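Local coordinates for protein putative transcriptional regulator MarR (Geobacillus stearothermophilus, PDB 2RDP) that probably binds DNA through a winged-helix motif as a dimeric transcriptional regulator of the MarR family, at residues 38-42 with 43-47; 107-110 with 111-115; 21-24 with 25-29. One frame throughout, in Å; residues are numbered along the deposited sequence.

Interaction 1 (38-42 with 43-47); sequences YPITP and PQFVA. With NA (sodium ion), chain B.
Q44 sets its CG opposite its own carbonyl carbon and beside its backbone N (chi1 -65°), then runs out extended, which carries the amide back past the start of its helix to T41. T41 is the N-cap of helix 42-54, in the winged-helix fold, and Q44, three residues on, makes the one capping-box bond present: T41 N donates to Q44 OE1 at 3.0 Å. The bond is slightly bent, 154° at the hydrogen, and the donor stands above the amide plane, 46° out of it, rather than on a lone pair. The same OE1 lies 3.3 Å from I40 CA, so the oxygen rests against the backbone just ahead of the cap. T41 OG1, turned in between its own N and carbonyl carbon, packs on P43 CD at 3.2 Å and also meets Q44 CG. P42 and P43 have no N-H to offer in the first turn; F45 N takes T41 O at 2.9 Å, an almost straight bond, and V46 N takes P42 O. I40 CD1 reaches F45 CB at 3.9 Å and sits at the edge of the F45 ring. Q44 also packs on L76 and M80 of helix 70-82, while F45 touches R21 of the second subunit. In the loop itself, a sodium ion shared with L35 O is held by Y38 O at 2.6 Å and I40 O at 2.7 Å.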
loop_
_atom_site.group_PDB
_atom_site.type_symbol
_atom_site.label_atom_id
_atom_site.label_comp_id
_atom_site.label_asym_id
_atom_site.label_seq_id
_atom_site.Cartn_x
_atom_site.Cartn_y
_atom_site.Cartn_z
ATOM N N TYR A 38 10.068 -5.075 15.537
ATOM C CA TYR A 38 10.704 -6.249 14.951
ATOM C C TYR A 38 11.981 -5.883 14.251
ATOM O O TYR A 38 12.064 -4.802 13.659
ATOM C CB TYR A 38 9.734 -6.971 14.001
ATOM C CG TYR A 38 8.536 -7.462 14.776
ATOM C CD1 TYR A 38 8.601 -8.632 15.545
ATOM C CD2 TYR A 38 7.366 -6.709 14.812
ATOM C CE1 TYR A 38 7.515 -9.040 16.304
ATOM C CE2 TYR A 38 6.280 -7.113 15.558
ATOM C CZ TYR A 38 6.351 -8.270 16.293
ATOM O OH TYR A 38 5.245 -8.628 17.006
ATOM N N PRO A 39 12.989 -6.784 14.298
ATOM C CA PRO A 39 14.272 -6.432 13.695
ATOM C C PRO A 39 14.330 -6.575 12.166
ATOM O O PRO A 39 15.405 -6.757 11.625
ATOM C CB PRO A 39 15.265 -7.380 14.408
ATOM C CG PRO A 39 14.445 -8.593 14.716
ATOM C CD PRO A 39 13.019 -8.132 14.916
ATOM N N ILE A 40 13.203 -6.477 11.468
ATOM C CA ILE A 40 13.223 -6.463 10.000
ATOM C C ILE A 40 12.663 -5.156 9.468
ATOM O O ILE A 40 12.025 -4.390 10.217
ATOM C CB ILE A 40 12.441 -7.644 9.401
ATOM C CG1 ILE A 40 10.988 -7.639 9.902
ATOM C CG2 ILE A 40 13.172 -8.972 9.726
ATOM C CD1 ILE A 40 10.091 -8.627 9.218
ATOM N N THR A 41 12.921 -4.891 8.197
ATOM C CA THR A 41 12.424 -3.697 7.543
ATOM C C THR A 41 11.205 -4.076 6.688
ATOM O O THR A 41 10.936 -5.273 6.491
ATOM C CB THR A 41 13.537 -3.010 6.695
ATOM O OG1 THR A 41 13.845 -3.806 5.545
ATOM C CG2 THR A 41 14.789 -2.835 7.530
ATOM N N PRO A 42 10.446 -3.074 6.180
ATOM C CA PRO A 42 9.307 -3.409 5.320
ATOM C C PRO A 42 9.588 -4.294 4.091
ATOM O O PRO A 42 8.808 -5.209 3.848
ATOM C CB PRO A 42 8.759 -2.043 4.906
ATOM C CG PRO A 42 9.182 -1.152 5.957
ATOM C CD PRO A 42 10.532 -1.623 6.411
ATOM N N PRO A 43 10.660 -4.023 3.305
ATOM C CA PRO A 43 10.905 -4.948 2.167
ATOM C C PRO A 43 11.375 -6.363 2.596
ATOM O O PRO A 43 11.136 -7.338 1.852
ATOM C CB PRO A 43 11.971 -4.235 1.336
ATOM C CG PRO A 43 12.133 -2.893 1.939
ATOM C CD PRO A 43 11.659 -2.943 3.350
ATOM N N GLN A 44 12.000 -6.482 3.774
ATOM C CA GLN A 44 12.318 -7.782 4.319
ATOM C C GLN A 44 11.039 -8.518 4.741
ATOM O O GLN A 44 10.879 -9.703 4.436
ATOM C CB GLN A 44 13.330 -7.688 5.461
ATOM C CG GLN A 44 14.689 -7.171 5.019
ATOM C CD GLN A 44 15.596 -6.812 6.210
ATOM O OE1 GLN A 44 15.161 -6.764 7.351
ATOM N NE2 GLN A 44 16.863 -6.567 5.929
ATOM N N PHE A 45 10.110 -7.819 5.404
ATOM C CA PHE A 45 8.766 -8.373 5.600
ATOM C C PHE A 45 8.164 -8.956 4.293
ATOM O O PHE A 45 7.815 -10.145 4.240
ATOM C CB PHE A 45 7.817 -7.376 6.292
ATOM C CG PHE A 45 6.404 -7.873 6.375
ATOM C CD1 PHE A 45 6.035 -8.802 7.338
ATOM C CD2 PHE A 45 5.458 -7.461 5.439
ATOM C CE1 PHE A 45 4.741 -9.310 7.386
ATOM C CE2 PHE A 45 4.132 -7.949 5.495
ATOM C CZ PHE A 45 3.791 -8.878 6.492
ATOM N N VAL A 46 8.092 -8.150 3.233
ATOM C CA VAL A 46 7.535 -8.625 1.959
ATOM C C VAL A 46 8.272 -9.873 1.441
ATOM O O VAL A 46 7.640 -10.869 1.065
ATOM C CB VAL A 46 7.528 -7.506 0.900
ATOM C CG1 VAL A 46 7.030 -8.014 -0.442
ATOM C CG2 VAL A 46 6.649 -6.305 1.379
ATOM N N ALA A 47 9.615 -9.810 1.426
ATOM C CA ALA A 47 10.433 -10.911 0.956
ATOM C C ALA A 47 10.143 -12.193 1.749
ATOM O O ALA A 47 9.883 -13.250 1.152
ATOM C CB ALA A 47 11.918 -10.539 1.025
HETATM NA NA NA B . 11.823 -2.655 12.288
#

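Interaction 2 (107-110 with 111-115); sequences ERII and EEVIE
The carboxylates of E107 and E111 stack face to face, their planes 28° apart, and OE2 of each makes the nearest pair, E107 OE2 to E111 OE2 at 3.7 Å. Two like charges this close may raise the pKa of one of them somewhat, though solvent can screen the pair. Nearer the backbone the aliphatic parts also meet, E107 CG lying 4.1 Å from E111 CG, and the E107 side chain packs on L52 and L102. E111 gets there because its CG stands beside its own backbone N (chi1 -68°), folding the chain back along the helix until CG is 3.1 Å from E107 O, which also accepts E111 N. Replacing E107 by an alanine would take away the methylene that E111 CG lies against and the side chain on L52 and L102, which is likely to open a gap there and let the E111 chain turn. Round the helix the contact becomes apolar, I109 CG2 and V113 CG2 approaching to 4.3 Å. V113 N donates to I109 O in the carbonyl plane, and I114 N bonds to I110 O. Helix 104-124 follows the wing strands: I110 rests on L48 and L52 of helix 42-54 and on L102 of strand 98-102, V113 fits against F45 and against I34 and L35 of helix 10-35, and I114 touches R21 of the second subunit.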
loop_
_atom_site.group_PDB
_atom_site.type_symbol
_atom_site.label_atom_id
_atom_site.label_comp_id
_atom_site.label_asym_id
_atom_site.label_seq_id
_atom_site.Cartn_x
_atom_site.Cartn_y
_atom_site.Cartn_z
ATOM N N GLU A 107 11.378 -17.159 9.759
ATOM C CA GLU A 107 9.986 -17.633 9.878
ATOM C C GLU A 107 9.337 -17.249 11.201
ATOM O O GLU A 107 8.198 -16.830 11.224
ATOM C CB GLU A 107 9.895 -19.152 9.712
ATOM C CG GLU A 107 8.496 -19.609 9.364
ATOM C CD GLU A 107 8.291 -21.085 9.578
ATOM O OE1 GLU A 107 9.169 -21.693 10.218
ATOM O OE2 GLU A 107 7.241 -21.630 9.133
ATOM N N ARG A 108 10.083 -17.389 12.288
ATOM C CA ARG A 108 9.586 -17.061 13.613
ATOM C C ARG A 108 9.111 -15.609 13.646
ATOM O O ARG A 108 7.981 -15.347 14.052
ATOM C CB ARG A 108 10.667 -17.333 14.673
ATOM C CG ARG A 108 10.253 -18.320 15.733
ATOM C CD ARG A 108 11.098 -18.147 16.971
ATOM N NE ARG A 108 11.991 -19.280 17.211
ATOM C CZ ARG A 108 11.735 -20.256 18.087
ATOM N NH1 ARG A 108 10.606 -20.246 18.798
ATOM N NH2 ARG A 108 12.600 -21.249 18.256
ATOM N N ILE A 109 9.958 -14.687 13.179
ATOM C CA ILE A 109 9.637 -13.252 13.108
ATOM C C ILE A 109 8.399 -12.911 12.255
ATOM O O ILE A 109 7.512 -12.190 12.713
ATOM C CB ILE A 109 10.858 -12.430 12.592
ATOM C CG1 ILE A 109 11.944 -12.354 13.654
ATOM C CG2 ILE A 109 10.464 -11.000 12.224
ATOM C CD1 ILE A 109 13.249 -11.919 13.094
ATOM N N ILE A 110 8.332 -13.406 11.025
ATOM C CA ILE A 110 7.201 -13.072 10.192
ATOM C C ILE A 110 5.884 -13.631 10.603
ATOM O O ILE A 110 4.878 -12.994 10.396
ATOM C CB ILE A 110 7.353 -13.425 8.732
ATOM C CG1 ILE A 110 7.763 -14.875 8.558
ATOM C CG2 ILE A 110 8.204 -12.392 8.057
ATOM C CD1 ILE A 110 7.521 -15.337 7.213
ATOM N N GLU A 111 5.885 -14.834 11.141
ATOM C CA GLU A 111 4.692 -15.397 11.745
ATOM C C GLU A 111 4.177 -14.526 12.888
ATOM O O GLU A 111 2.970 -14.416 13.113
ATOM C CB GLU A 111 5.011 -16.785 12.284
ATOM C CG GLU A 111 5.292 -17.794 11.179
ATOM C CD GLU A 111 5.167 -19.243 11.654
ATOM O OE1 GLU A 111 5.739 -19.626 12.729
ATOM O OE2 GLU A 111 4.473 -19.987 10.915
ATOM N N GLU A 112 5.114 -13.934 13.616
ATOM C CA GLU A 112 4.787 -13.046 14.694
ATOM C C GLU A 112 4.249 -11.716 14.184
ATOM O O GLU A 112 3.319 -11.171 14.758
ATOM C CB GLU A 112 6.031 -12.833 15.530
ATOM C CG GLU A 112 5.755 -12.240 16.873
ATOM C CD GLU A 112 6.928 -12.330 17.815
ATOM O OE1 GLU A 112 8.018 -12.863 17.436
ATOM O OE2 GLU A 112 6.736 -11.850 18.956
ATOM N N VAL A 113 4.819 -11.192 13.099
ATOM C CA VAL A 113 4.339 -9.925 12.534
ATOM C C VAL A 113 2.929 -10.116 11.962
ATOM O O VAL A 113 2.044 -9.320 12.202
ATOM C CB VAL A 113 5.305 -9.341 11.458
ATOM C CG1 VAL A 113 4.670 -8.136 10.728
ATOM C CG2 VAL A 113 6.643 -8.972 12.071
ATOM N N ILE A 114 2.727 -11.197 11.230
ATOM C CA ILE A 114 1.424 -11.516 10.678
ATOM C C ILE A 114 0.329 -11.695 11.740
ATOM O O ILE A 114 -0.788 -11.229 11.563
ATOM C CB ILE A 114 1.500 -12.712 9.711
ATOM C CG1 ILE A 114 2.072 -12.222 8.365
ATOM C CG2 ILE A 114 0.107 -13.334 9.525
ATOM C CD1 ILE A 114 2.485 -13.349 7.444
ATOM N N GLU A 115 0.671 -12.319 12.850
ATOM C CA GLU A 115 -0.269 -12.521 13.955
ATOM C C GLU A 115 -0.683 -11.180 14.597
ATOM O O GLU A 115 -1.849 -10.956 14.920
ATOM C CB GLU A 115 0.345 -13.457 14.971
ATOM C CG GLU A 115 -0.455 -13.567 16.260
ATOM C CD GLU A 115 -0.040 -14.790 17.078
ATOM O OE1 GLU A 115 1.025 -15.402 16.750
ATOM O OE2 GLU A 115 -0.779 -15.147 18.037
#

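Interaction 3 (21-24 with 25-29); sequences RYIA and ANLKQ
I23 and L27, one helical turn apart, project from the same face of helix 10-35, and their branches just meet, I23 CG2 to L27 CD2 at 4.5 Å. Closer in, L27 CB packs on I23 O at 3.5 Å, the oxygen that also accepts L27 N at 3.0 Å, nearly in line with the carbonyl. Y22 and N26 form the neighbouring row. N26 CB lies 3.4 Å from Y22 O, and with CG opposite its backbone N (chi1 176°) the amide is carried away from residues 21-24. Its backbone N-H is divided between Y22 O and, weakly at 121°, I23 O. In MarR proteins the N-terminal and C-terminal helices of two subunits form the dimerisation region, and I23, N26 and L27 fit that pattern: I23 and L27 pack on H144 and M147 of the second subunit, and N26 ND2 donates to M147 O of that chain while its OD1 accepts from R30 NE. R21 and Y22 turn instead to helix 42-54 of the second subunit: R21 pairs with E53 there and with E17 of its own helix, and in one of its two modelled conformers the Y22 ring meets W50 and takes K18 of its own chain as a cation-pi partner. Elsewhere the backbone does the touching: A25 N bonds to R21 O at 3.0 Å, and K28 CB rests 3.4 Å from A24 O.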
loop_
_atom_site.group_PDB
_atom_site.type_symbol
_atom_site.label_atom_id
_atom_site.label_comp_id
_atom_site.label_asym_id
_atom_site.label_seq_id
_atom_site.Cartn_x
_atom_site.Cartn_y
_atom_site.Cartn_z
ATOM N N ARG A 21 -7.303 4.025 -2.148
ATOM C CA ARG A 21 -6.077 4.750 -1.904
ATOM C C ARG A 21 -5.857 5.144 -0.421
ATOM O O ARG A 21 -4.759 4.987 0.120
ATOM C CB ARG A 21 -6.039 5.981 -2.821
ATOM C CG ARG A 21 -4.679 6.620 -2.910
ATOM C CD ARG A 21 -4.452 7.502 -4.175
ATOM N NE ARG A 21 -5.661 8.182 -4.611
ATOM C CZ ARG A 21 -6.108 9.334 -4.130
ATOM N NH1 ARG A 21 -7.227 9.855 -4.592
ATOM N NH2 ARG A 21 -5.450 9.963 -3.184
ATOM N N TYR A 22 -6.884 5.676 0.223
ATOM C CA TYR A 22 -6.771 6.053 1.636
ATOM C C TYR A 22 -6.797 4.828 2.570
ATOM O O TYR A 22 -6.249 4.888 3.659
ATOM C CB TYR A 22 -7.878 7.041 2.021
ATOM C CG TYR A 22 -7.608 8.494 1.663
ATOM C CD1 TYR A 22 -7.351 8.888 0.346
ATOM C CD2 TYR A 22 -7.660 9.486 2.654
ATOM C CE1 TYR A 22 -7.120 10.224 0.031
ATOM C CE2 TYR A 22 -7.432 10.819 2.359
ATOM C CZ TYR A 22 -7.160 11.192 1.044
ATOM O OH TYR A 22 -6.938 12.539 0.761
ATOM N N ILE A 23 -7.448 3.742 2.148
ATOM C CA ILE A 23 -7.390 2.477 2.872
ATOM C C ILE A 23 -5.983 1.890 2.804
ATOM O O ILE A 23 -5.418 1.550 3.816
ATOM C CB ILE A 23 -8.478 1.458 2.422
ATOM C CG1 ILE A 23 -9.834 1.851 3.018
ATOM C CG2 ILE A 23 -8.131 0.046 2.886
ATOM C CD1 ILE A 23 -11.044 1.301 2.214
ATOM N N ALA A 24 -5.404 1.840 1.612
ATOM C CA ALA A 24 -4.032 1.347 1.429
ATOM C C ALA A 24 -2.985 2.224 2.153
ATOM O O ALA A 24 -2.004 1.710 2.664
ATOM C CB ALA A 24 -3.709 1.271 -0.064
ATOM N N ALA A 25 -3.191 3.531 2.186
ATOM C CA ALA A 25 -2.288 4.401 2.901
ATOM C C ALA A 25 -2.349 4.153 4.427
ATOM O O ALA A 25 -1.342 4.241 5.111
ATOM C CB ALA A 25 -2.550 5.901 2.560
ATOM N N ASN A 26 -3.527 3.867 4.947
ATOM C CA ASN A 26 -3.697 3.641 6.359
ATOM C C ASN A 26 -3.112 2.255 6.741
ATOM O O ASN A 26 -2.425 2.126 7.728
ATOM C CB ASN A 26 -5.170 3.831 6.746
ATOM C CG ASN A 26 -5.445 3.504 8.219
ATOM O OD1 ASN A 26 -5.481 2.336 8.638
ATOM N ND2 ASN A 26 -5.687 4.545 9.013
ATOM N N LEU A 27 -3.348 1.250 5.923
ATOM C CA LEU A 27 -2.810 -0.098 6.106
ATOM C C LEU A 27 -1.302 -0.125 6.070
ATOM O O LEU A 27 -0.681 -0.920 6.757
ATOM C CB LEU A 27 -3.283 -0.955 4.955
ATOM C CG LEU A 27 -3.808 -2.371 5.028
ATOM C CD1 LEU A 27 -4.678 -2.648 6.290
ATOM C CD2 LEU A 27 -4.622 -2.631 3.719
ATOM N N LYS A 28 -0.720 0.717 5.226
ATOM C CA LYS A 28 0.736 0.792 5.066
ATOM C C LYS A 28 1.339 1.302 6.375
ATOM O O LYS A 28 2.306 0.724 6.878
ATOM C CB LYS A 28 1.139 1.686 3.861
ATOM C CG LYS A 28 2.583 2.054 3.834
ATOM C CD LYS A 28 2.931 2.952 2.665
ATOM C CE LYS A 28 4.269 3.588 2.901
ATOM N NZ LYS A 28 4.676 4.407 1.727
ATOM N N GLN A 29 0.755 2.376 6.912
ATOM C CA GLN A 29 1.210 2.933 8.160
ATOM C C GLN A 29 0.997 1.991 9.368
ATOM O O GLN A 29 1.896 1.873 10.189
ATOM C CB GLN A 29 0.561 4.313 8.410
ATOM C CG GLN A 29 1.030 5.013 9.686
ATOM C CD GLN A 29 2.550 5.211 9.771
ATOM O OE1 GLN A 29 3.287 5.057 8.779
ATOM N NE2 GLN A 29 3.022 5.600 10.955
#

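How the interactions relate
Interactions 1 and 2 meet directly, although they are far apart in sequence: F45 CE1 packs on V113 CG1 at 3.5 Å and I40 CD1 on I109 CG2 at 3.8 Å, joining helix 42-54 and its leading loop to helix 104-124. Interaction 3 touches neither within the chain, its centre lying about 18 Å from that of interaction 1 and about 21 Å from that of interaction 2. Interaction 1 is a polar helix cap with an apolar I40-F45 contact, beside a sodium ion; I40, Q44 and F45 are buried, as are I110 and V113 of interaction 2, whose E111 and E112 are exposed. Most side chains of 21-29 turn to the second subunit, whose own interaction 3, through R21, reaches both other contacts.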